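Local coordinates for purine nucleoside phosphorylase (Anopheles gambiae, PDB 2P4S), which catalyses the phosphorolysis of inosine, guanosine and their 2'-deoxy forms to free purine base and pentose 1-phosphate in purine salvage, working as a homotrimer, at residues P110-C116 and V163-R169; A124-T128 and V154-L158; V288-K292 and C330-Y334. One frame throughout, in Å; residues are numbered along the deposited sequence.

Contact 1: residues P110-C116 and V163-R169. With PO4 (phosphate ion), chain D.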
loop_
_atom_site.group_PDB
_atom_site.type_symbol
_atom_site.label_atom_id
_atom_site.label_comp_id
_atom_site.label_asym_id
_atom_site.label_seq_id
_atom_site.Cartn_x
_atom_site.Cartn_y
_atom_site.Cartn_z
ATOM N N PRO A 110 -12.908 -11.538 -32.491
ATOM C CA PRO A 110 -12.954 -10.102 -32.189
ATOM C C PRO A 110 -11.573 -9.526 -32.009
ATOM O O PRO A 110 -10.664 -10.244 -31.602
ATOM C CB PRO A 110 -13.698 -10.045 -30.880
ATOM C CG PRO A 110 -13.442 -11.349 -30.213
ATOM C CD PRO A 110 -13.299 -12.356 -31.312
ATOM N N LYS A 111 -11.436 -8.237 -32.320
ATOM C CA LYS A 111 -10.173 -7.493 -32.171
ATOM C C LYS A 111 -10.222 -6.567 -30.966
ATOM O O LYS A 111 -9.205 -5.983 -30.584
ATOM C CB LYS A 111 -9.884 -6.663 -33.437
ATOM C CG LYS A 111 -9.751 -7.528 -34.708
ATOM C CD LYS A 111 -8.560 -8.483 -34.647
ATOM C CE LYS A 111 -8.710 -9.541 -35.726
ATOM N NZ LYS A 111 -8.550 -8.966 -37.113
ATOM N N VAL A 112 -11.423 -6.441 -30.400
ATOM C CA VAL A 112 -11.707 -5.555 -29.310
ATOM C C VAL A 112 -12.308 -6.333 -28.129
ATOM O O VAL A 112 -13.345 -6.934 -28.274
ATOM C CB VAL A 112 -12.675 -4.401 -29.736
ATOM C CG1 VAL A 112 -12.872 -3.427 -28.576
ATOM C CG2 VAL A 112 -12.145 -3.656 -30.999
ATOM N N GLY A 113 -11.656 -6.280 -26.964
ATOM C CA GLY A 113 -12.264 -6.718 -25.681
ATOM C C GLY A 113 -12.889 -5.572 -24.868
ATOM O O GLY A 113 -12.322 -4.482 -24.792
ATOM N N ILE A 114 -14.040 -5.812 -24.240
ATOM C CA ILE A 114 -14.740 -4.799 -23.451
ATOM C C ILE A 114 -15.020 -5.384 -22.044
ATOM O O ILE A 114 -15.624 -6.469 -21.905
ATOM C CB ILE A 114 -16.080 -4.358 -24.099
ATOM C CG1 ILE A 114 -15.871 -3.822 -25.525
ATOM C CG2 ILE A 114 -16.798 -3.306 -23.242
ATOM C CD1 ILE A 114 -17.190 -3.694 -26.370
ATOM N N ILE A 115 -14.563 -4.697 -21.002
ATOM C CA ILE A 115 -14.971 -5.068 -19.622
ATOM C C ILE A 115 -16.063 -4.126 -19.134
ATOM O O ILE A 115 -15.833 -2.919 -19.073
ATOM C CB ILE A 115 -13.760 -5.102 -18.661
ATOM C CG1 ILE A 115 -12.613 -5.868 -19.316
ATOM C CG2 ILE A 115 -14.162 -5.770 -17.313
ATOM C CD1 ILE A 115 -11.316 -5.941 -18.476
ATOM N N CYS A 116 -17.258 -4.649 -18.862
ATOM C CA CYS A 116 -18.392 -3.875 -18.288
ATOM C C CYS A 116 -18.441 -3.842 -16.743
ATOM O O CYS A 116 -18.600 -4.898 -16.106
ATOM C CB CYS A 116 -19.726 -4.471 -18.756
ATOM S SG CYS A 116 -19.831 -4.630 -20.544
ATOM N N VAL A 163 -16.951 -8.083 -31.155
ATOM C CA VAL A 163 -16.357 -7.774 -29.839
ATOM C C VAL A 163 -16.440 -9.014 -28.918
ATOM O O VAL A 163 -17.179 -9.972 -29.188
ATOM C CB VAL A 163 -17.005 -6.486 -29.156
ATOM C CG1 VAL A 163 -16.950 -5.257 -30.070
ATOM C CG2 VAL A 163 -18.455 -6.728 -28.763
ATOM N N MET A 164 -15.628 -8.982 -27.874
ATOM C CA MET A 164 -15.623 -9.943 -26.785
ATOM C C MET A 164 -15.913 -9.102 -25.528
ATOM O O MET A 164 -15.154 -8.207 -25.175
ATOM C CB MET A 164 -14.225 -10.502 -26.669
ATOM C CG MET A 164 -14.127 -11.696 -25.808
ATOM S SD MET A 164 -12.401 -12.139 -25.748
ATOM C CE MET A 164 -11.849 -11.734 -27.322
ATOM N N CYS A 165 -16.996 -9.410 -24.846
ATOM C CA CYS A 165 -17.495 -8.569 -23.814
ATOM C C CYS A 165 -17.624 -9.284 -22.441
ATOM O O CYS A 165 -18.329 -10.310 -22.308
ATOM C CB CYS A 165 -18.799 -8.009 -24.341
ATOM S SG CYS A 165 -19.468 -6.844 -23.265
ATOM N N MET A 166 -16.866 -8.804 -21.446
ATOM C CA MET A 166 -17.039 -9.224 -20.059
ATOM C C MET A 166 -18.222 -8.541 -19.440
ATOM O O MET A 166 -18.158 -7.371 -19.053
ATOM C CB MET A 166 -15.809 -8.958 -19.217
ATOM C CG MET A 166 -14.768 -10.039 -19.319
ATOM S SD MET A 166 -13.320 -9.592 -18.337
ATOM C CE MET A 166 -13.811 -9.974 -16.640
ATOM N N GLN A 167 -19.325 -9.263 -19.371
ATOM C CA GLN A 167 -20.505 -8.746 -18.722
ATOM C C GLN A 167 -20.415 -9.031 -17.230
ATOM O O GLN A 167 -20.852 -10.104 -16.741
ATOM C CB GLN A 167 -21.754 -9.371 -19.314
ATOM C CG GLN A 167 -23.015 -8.670 -18.849
ATOM C CD GLN A 167 -24.267 -9.347 -19.387
ATOM O OE1 GLN A 167 -24.223 -10.506 -19.795
ATOM N NE2 GLN A 167 -25.383 -8.628 -19.377
ATOM N N GLY A 168 -19.875 -8.050 -16.496
ATOM C CA GLY A 168 -19.481 -8.253 -15.103
ATOM C C GLY A 168 -18.000 -8.501 -14.990
ATOM O O GLY A 168 -17.401 -9.116 -15.875
ATOM N N ARG A 169 -17.394 -8.052 -13.893
ATOM C CA ARG A 169 -15.961 -8.266 -13.679
ATOM C C ARG A 169 -15.662 -8.775 -12.254
ATOM O O ARG A 169 -16.591 -9.091 -11.494
ATOM C CB ARG A 169 -15.149 -6.987 -14.006
ATOM C CG ARG A 169 -15.430 -5.797 -13.071
ATOM C CD ARG A 169 -14.182 -4.979 -12.684
ATOM N NE ARG A 169 -13.538 -4.276 -13.797
ATOM C CZ ARG A 169 -14.077 -3.249 -14.450
ATOM N NH1 ARG A 169 -15.270 -2.763 -14.089
ATOM N NH2 ARG A 169 -13.407 -2.691 -15.460
HETATM P P PO4 D . -16.743 -1.365 -11.019
HETATM O O1 PO4 D . -17.542 -0.557 -11.991
HETATM O O2 PO4 D . -16.644 -2.792 -11.560
HETATM O O3 PO4 D . -15.357 -0.871 -10.832
HETATM O O4 PO4 D . -17.450 -1.318 -9.697
#
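Ile-115 and Met-166 sit abreast on two neighbouring parallel strands, 112-116 and 163-167, of the mixed sheet at the heart of the PNP/MTAP phosphorylase fold. The strand axes run 16° apart, and Met-166 N donates to Ile-114 O at 2.7 Å, the shortest of four firm backbone bonds. These two side chains point the same way, with Ile-115 CG1 3.9 Å from Met-166 SD, and helix 178-191 covers them through Val-185 and Pro-184. Further back on that face, Pro-110 crosses Met-164; the bend at chi3 (-35°) brings Met-164 CE to 3.3 Å from Pro-110 CG, tighter than usual for carbon. On the other face Ile-114 CD1 meets Val-163 CB at 3.9 Å. Cys-116 SG and Cys-165 SG lie 3.5 Å apart, too far for a disulfide.

Beyond Gly-168 the chain delivers Arg-169, whose side chain crosses Ile-115 at about a right angle. Ile-115 CG2 lies 3.5 Å above the guanidinium plane, displaced toward its rim. Glu-309 holds NE in a salt bridge and Thr-199 O accepts from NH2, which should restrict the rotation of the group. Ser-118 N, Ala-201 N and Ser-305 OG also bind the phosphate of this experimentally established site; Arg-169 NH1 donates to its O2 at 2.9 Å.

Contact 2: residues A124-T128 and V154-L158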
loop_
_atom_site.group_PDB
_atom_site.type_symbol
_atom_site.label_atom_id
_atom_site.label_comp_id
_atom_site.label_asym_id
_atom_site.label_seq_id
_atom_site.Cartn_x
_atom_site.Cartn_y
_atom_site.Cartn_z
ATOM N N ALA A 124 -23.339 -5.517 -23.030
ATOM C CA ALA A 124 -23.308 -6.873 -23.601
ATOM C C ALA A 124 -24.651 -7.282 -24.236
ATOM O O ALA A 124 -24.684 -8.081 -25.170
ATOM C CB ALA A 124 -22.884 -7.875 -22.563
ATOM N N GLU A 125 -25.744 -6.730 -23.728
ATOM C CA GLU A 125 -27.095 -6.972 -24.267
ATOM C C GLU A 125 -27.382 -6.324 -25.630
ATOM O O GLU A 125 -28.360 -6.643 -26.295
ATOM C CB GLU A 125 -28.150 -6.518 -23.256
ATOM C CG GLU A 125 -28.232 -7.383 -22.014
ATOM C CD GLU A 125 -29.256 -6.849 -21.039
ATOM O OE1 GLU A 125 -30.034 -5.941 -21.441
ATOM O OE2 GLU A 125 -29.290 -7.321 -19.873
ATOM N N GLN A 126 -26.528 -5.416 -26.058
ATOM C CA GLN A 126 -26.747 -4.770 -27.336
ATOM C C GLN A 126 -26.021 -5.492 -28.440
ATOM O O GLN A 126 -26.127 -5.100 -29.582
ATOM C CB GLN A 126 -26.315 -3.308 -27.256
ATOM C CG GLN A 126 -27.115 -2.625 -26.190
ATOM C CD GLN A 126 -26.991 -1.146 -26.219
ATOM O OE1 GLN A 126 -26.702 -0.550 -27.270
ATOM N NE2 GLN A 126 -27.223 -0.517 -25.055
ATOM N N LEU A 127 -25.266 -6.530 -28.102
ATOM C CA LEU A 127 -24.596 -7.350 -29.118
ATOM C C LEU A 127 -25.605 -8.183 -29.928
ATOM O O LEU A 127 -26.676 -8.504 -29.428
ATOM C CB LEU A 127 -23.550 -8.261 -28.471
ATOM C CG LEU A 127 -22.496 -7.590 -27.596
ATOM C CD1 LEU A 127 -21.532 -8.637 -27.120
ATOM C CD2 LEU A 127 -21.750 -6.517 -28.341
ATOM N N THR A 128 -25.263 -8.517 -31.172
ATOM C CA THR A 128 -26.080 -9.406 -32.007
ATOM C C THR A 128 -25.292 -10.669 -32.374
ATOM O O THR A 128 -24.040 -10.665 -32.308
ATOM C CB THR A 128 -26.556 -8.728 -33.311
ATOM O OG1 THR A 128 -25.433 -8.363 -34.102
ATOM C CG2 THR A 128 -27.402 -7.479 -33.030
ATOM N N VAL A 154 -19.408 -12.667 -23.502
ATOM C CA VAL A 154 -20.313 -12.575 -24.635
ATOM C C VAL A 154 -19.500 -12.213 -25.890
ATOM O O VAL A 154 -18.823 -11.170 -25.935
ATOM C CB VAL A 154 -21.464 -11.568 -24.402
ATOM C CG1 VAL A 154 -22.540 -11.737 -25.412
ATOM C CG2 VAL A 154 -22.101 -11.788 -23.072
ATOM N N PHE A 155 -19.515 -13.098 -26.891
ATOM C CA PHE A 155 -18.845 -12.816 -28.167
ATOM C C PHE A 155 -19.984 -12.430 -29.066
ATOM O O PHE A 155 -20.921 -13.173 -29.181
ATOM C CB PHE A 155 -18.147 -14.059 -28.718
ATOM C CG PHE A 155 -16.913 -14.467 -27.964
ATOM C CD1 PHE A 155 -15.646 -14.208 -28.495
ATOM C CD2 PHE A 155 -17.004 -15.172 -26.752
ATOM C CE1 PHE A 155 -14.460 -14.589 -27.803
ATOM C CE2 PHE A 155 -15.857 -15.562 -26.073
ATOM C CZ PHE A 155 -14.557 -15.287 -26.616
ATOM N N GLY A 156 -19.942 -11.254 -29.686
ATOM C CA GLY A 156 -21.079 -10.792 -30.504
ATOM C C GLY A 156 -20.669 -9.605 -31.350
ATOM O O GLY A 156 -19.523 -9.149 -31.275
ATOM N N TYR A 157 -21.615 -9.113 -32.150
ATOM C CA TYR A 157 -21.446 -7.940 -33.013
ATOM C C TYR A 157 -21.993 -6.683 -32.354
ATOM O O TYR A 157 -23.195 -6.608 -31.990
ATOM C CB TYR A 157 -22.099 -8.177 -34.405
ATOM C CG TYR A 157 -21.392 -9.261 -35.201
ATOM C CD1 TYR A 157 -20.366 -8.935 -36.054
ATOM C CD2 TYR A 157 -21.742 -10.620 -35.067
ATOM C CE1 TYR A 157 -19.671 -9.932 -36.800
ATOM C CE2 TYR A 157 -21.052 -11.649 -35.797
ATOM C CZ TYR A 157 -20.016 -11.287 -36.670
ATOM O OH TYR A 157 -19.293 -12.231 -37.421
ATOM N N LEU A 158 -21.104 -5.708 -32.164
ATOM C CA LEU A 158 -21.533 -4.363 -31.729
ATOM C C LEU A 158 -21.617 -3.406 -32.953
ATOM O O LEU A 158 -20.586 -2.983 -33.477
ATOM C CB LEU A 158 -20.598 -3.803 -30.645
ATOM C CG LEU A 158 -21.071 -2.540 -29.910
ATOM C CD1 LEU A 158 -22.430 -2.733 -29.270
ATOM C CD2 LEU A 158 -20.088 -2.123 -28.858
#
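Leu-127 lies against strand 154-158 at the point where the chain leaving the short helix 122-125 turns into the sheet. Its neighbour Thr-128 forms an antiparallel hydrogen-bonded pair with Tyr-157, just ahead of strand 130-134, which continues the antiparallel pairing with strand 152-158. Two bonds define the pair: Thr-128 N donates to Tyr-157 O and Tyr-157 N to Thr-128 O, both at 2.9 Å. The second is the straighter, at 171° against 152°.

Followed outward, Leu-127 changes company at each step. CB rests 3.9 Å from Tyr-157 O and beside Gly-156 CA, and because Gly-156 carries no side chain the leucine can settle this close to the strand. A chi1 of -54° sets CG beside the backbone N, and the fork beyond it divides between two residues of the strand. Leu-127 CD1 reaches Val-154 CG1 at 3.7 Å, while CD2 meets Leu-158 CB, also at 3.7 Å; the leucine crosses both side chains obliquely.

Ala-124 adds to the apolar patch, its CB touching Val-154 CG2 at 4.0 Å, with Cys-165 and Gln-167 of the next strand alongside. Leu-158 in turn packs on Val-360, Ser-361 and Val-364, so the C-terminal helix 353-370 closes over this corner. Glu-353 at the start of that helix accepts a hydrogen bond through its backbone O from Gln-126 NE2. The contact thus joins the turn after helix 122-125 to both the sheet and the last helix.

At the more exposed end, Thr-128 OG1 approaches Tyr-157 CB at 3.4 Å, and the tyrosine ring presents its edge to Thr-128 O, with CD2 3.6 Å from that oxygen.

Contact 3: residues V288-K292 and C330-Y334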
loop_
_atom_site.group_PDB
_atom_site.type_symbol
_atom_site.label_atom_id
_atom_site.label_comp_id
_atom_site.label_asym_id
_atom_site.label_seq_id
_atom_site.Cartn_x
_atom_site.Cartn_y
_atom_site.Cartn_z
ATOM N N VAL A 288 -14.085 11.423 4.410
ATOM C CA VAL A 288 -13.958 12.797 3.967
ATOM C C VAL A 288 -12.480 13.136 3.861
ATOM O O VAL A 288 -12.085 13.718 2.860
ATOM C CB VAL A 288 -14.685 13.790 4.946
ATOM C CG1 VAL A 288 -14.200 15.256 4.737
ATOM C CG2 VAL A 288 -16.212 13.686 4.810
ATOM N N ALA A 289 -11.679 12.749 4.866
ATOM C CA ALA A 289 -10.255 13.024 4.880
ATOM C C ALA A 289 -9.511 12.331 3.709
ATOM O O ALA A 289 -8.576 12.916 3.173
ATOM C CB ALA A 289 -9.591 12.602 6.256
ATOM N N GLU A 290 -9.868 11.074 3.405
ATOM C CA GLU A 290 -9.328 10.340 2.234
ATOM C C GLU A 290 -9.675 11.031 0.896
ATOM O O GLU A 290 -8.810 11.152 0.035
ATOM C CB GLU A 290 -9.832 8.892 2.212
ATOM C CG GLU A 290 -9.271 8.041 3.361
ATOM C CD GLU A 290 -10.016 6.712 3.590
ATOM O OE1 GLU A 290 -11.121 6.465 2.987
ATOM O OE2 GLU A 290 -9.491 5.912 4.391
ATOM N N VAL A 291 -10.936 11.452 0.721
ATOM C CA VAL A 291 -11.337 12.103 -0.501
ATOM C C VAL A 291 -10.519 13.384 -0.682
ATOM O O VAL A 291 -10.050 13.657 -1.767
ATOM C CB VAL A 291 -12.891 12.385 -0.571
ATOM C CG1 VAL A 291 -13.256 13.294 -1.771
ATOM C CG2 VAL A 291 -13.706 11.085 -0.654
ATOM N N LYS A 292 -10.304 14.128 0.402
ATOM C CA LYS A 292 -9.495 15.373 0.383
ATOM C C LYS A 292 -8.062 15.115 -0.006
ATOM O O LYS A 292 -7.502 15.809 -0.855
ATOM C CB LYS A 292 -9.509 16.073 1.751
ATOM C CG LYS A 292 -10.792 16.791 2.040
ATOM C CD LYS A 292 -10.685 17.612 3.318
ATOM C CE LYS A 292 -12.067 18.212 3.679
ATOM N NZ LYS A 292 -12.133 18.493 5.146
ATOM N N CYS A 330 -18.347 11.965 -4.426
ATOM C CA CYS A 330 -17.647 11.620 -3.188
ATOM C C CYS A 330 -18.092 12.611 -2.098
ATOM O O CYS A 330 -18.332 13.796 -2.389
ATOM C CB CYS A 330 -16.144 11.740 -3.385
ATOM S SG CYS A 330 -15.484 10.495 -4.450
ATOM N N THR A 331 -18.178 12.132 -0.858
ATOM C CA THR A 331 -18.487 12.995 0.274
ATOM C C THR A 331 -17.350 13.974 0.586
ATOM O O THR A 331 -16.225 13.578 0.917
ATOM C CB THR A 331 -18.843 12.193 1.549
ATOM O OG1 THR A 331 -19.773 11.147 1.213
ATOM C CG2 THR A 331 -19.492 13.138 2.622
ATOM N N MET A 332 -17.667 15.259 0.540
ATOM C CA MET A 332 -16.600 16.247 0.662
ATOM C C MET A 332 -16.625 17.143 1.920
ATOM O O MET A 332 -15.795 18.023 2.093
ATOM C CB MET A 332 -16.535 17.026 -0.645
ATOM C CG MET A 332 -15.883 16.138 -1.728
ATOM S SD MET A 332 -16.297 16.962 -3.182
ATOM C CE MET A 332 -16.519 15.704 -4.493
ATOM N N SER A 333 -17.531 16.825 2.832
ATOM C CA SER A 333 -17.774 17.636 3.984
ATOM C C SER A 333 -18.355 16.778 5.111
ATOM O O SER A 333 -19.094 15.836 4.836
ATOM C CB SER A 333 -18.752 18.745 3.575
ATOM O OG SER A 333 -19.581 19.102 4.644
ATOM N N TYR A 334 -18.034 17.126 6.360
ATOM C CA TYR A 334 -18.577 16.458 7.551
ATOM C C TYR A 334 -20.041 16.811 7.777
ATOM O O TYR A 334 -20.736 16.151 8.561
ATOM C CB TYR A 334 -17.727 16.756 8.805
ATOM C CG TYR A 334 -16.339 16.219 8.661
ATOM C CD1 TYR A 334 -16.119 14.864 8.707
ATOM C CD2 TYR A 334 -15.239 17.068 8.417
ATOM C CE1 TYR A 334 -14.861 14.342 8.536
ATOM C CE2 TYR A 334 -13.973 16.539 8.239
ATOM C CZ TYR A 334 -13.795 15.171 8.316
ATOM O OH TYR A 334 -12.565 14.584 8.136
HETATM O O HOH W 1 -13.743 15.337 1.218
HETATM O O HOH W 2 -10.712 16.330 6.666
#
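Val-288 and Met-332 bring the two backbones nearest, their CA atoms 5.5 Å apart, where the first turn of helix 288-296 passes the irregular chain 330-334. The segments share no direct hydrogen bond. Instead, one water donates to both Val-288 O and Thr-331 O, bridging the helix to the loop; Val-288 O also accepts the helical bond from Lys-292 N.

Val-288 makes the broadest contact, and its two methyls divide the work. CG1 stands over one face of the Tyr-334 ring in a CH-pi contact, 3.9 Å from the centroid and 22° off the normal. CG2 faces the loop backbone, 3.6 Å from Ser-333 O. One turn further on, Val-291 straddles Cys-330: both its methyls, CG1 and CG2, lie 3.7 Å from Cys-330 CB. CG1 of Val-291, placed opposite the backbone N (chi1 170°), meets in addition the flank of Met-332 at CG, and these two side chains cross at about a right angle.

The loop follows strand 319-329, which ends beside the purine nucleoside site of the phosphorylase fold. Asn-328 and Glu-286, both seen to bind nucleoside, lie next to the segments, and Cys-330 comes within about 4 Å, side chain to nearest atoms, of the bound transition-state-like inhibitor DADMe-ImmH. The same region meets the second subunit of the trimer. There Asp-219 of that subunit accepts from Ala-289 N and is hydrogen-bonded through OD2 to Tyr-334 OH.

Inside the loop, Thr-331 OG1 is bonded to Glu-338, and Ser-333 OG to the amide of Glu-335. Lys-292, extended beyond CG, carries its tip toward Tyr-334, and a second water joins its NZ to the tyrosine hydroxyl: it accepts from Lys-292 NZ at 3.0 Å and donates to Tyr-334 OH at 2.9 Å.

Along the chain, contact 2 is nested inside the loop closed by contact 1, and contact 3 follows both. Contacts 1 and 2 are neighbours, with centres about 9 Å apart: strands 152-158 and 161-167 are adjacent and antiparallel in one mixed sheet, Cys-165 N probably bonding to Val-154 O, and Val-163 CG2 packs on Leu-127 CD2 at 3.3 Å. Contact 3 lies on the opposite side of the chain's centre, about 33 Å from contact 1 and about 39 Å from contact 2, centre to centre. Contact 1 leads from the sheet to Arg-169 of the phosphate site, contact 2 joins the turn after helix 122-125 to the neighbouring strand, and contact 3 borders the nucleoside pocket and the trimer interface.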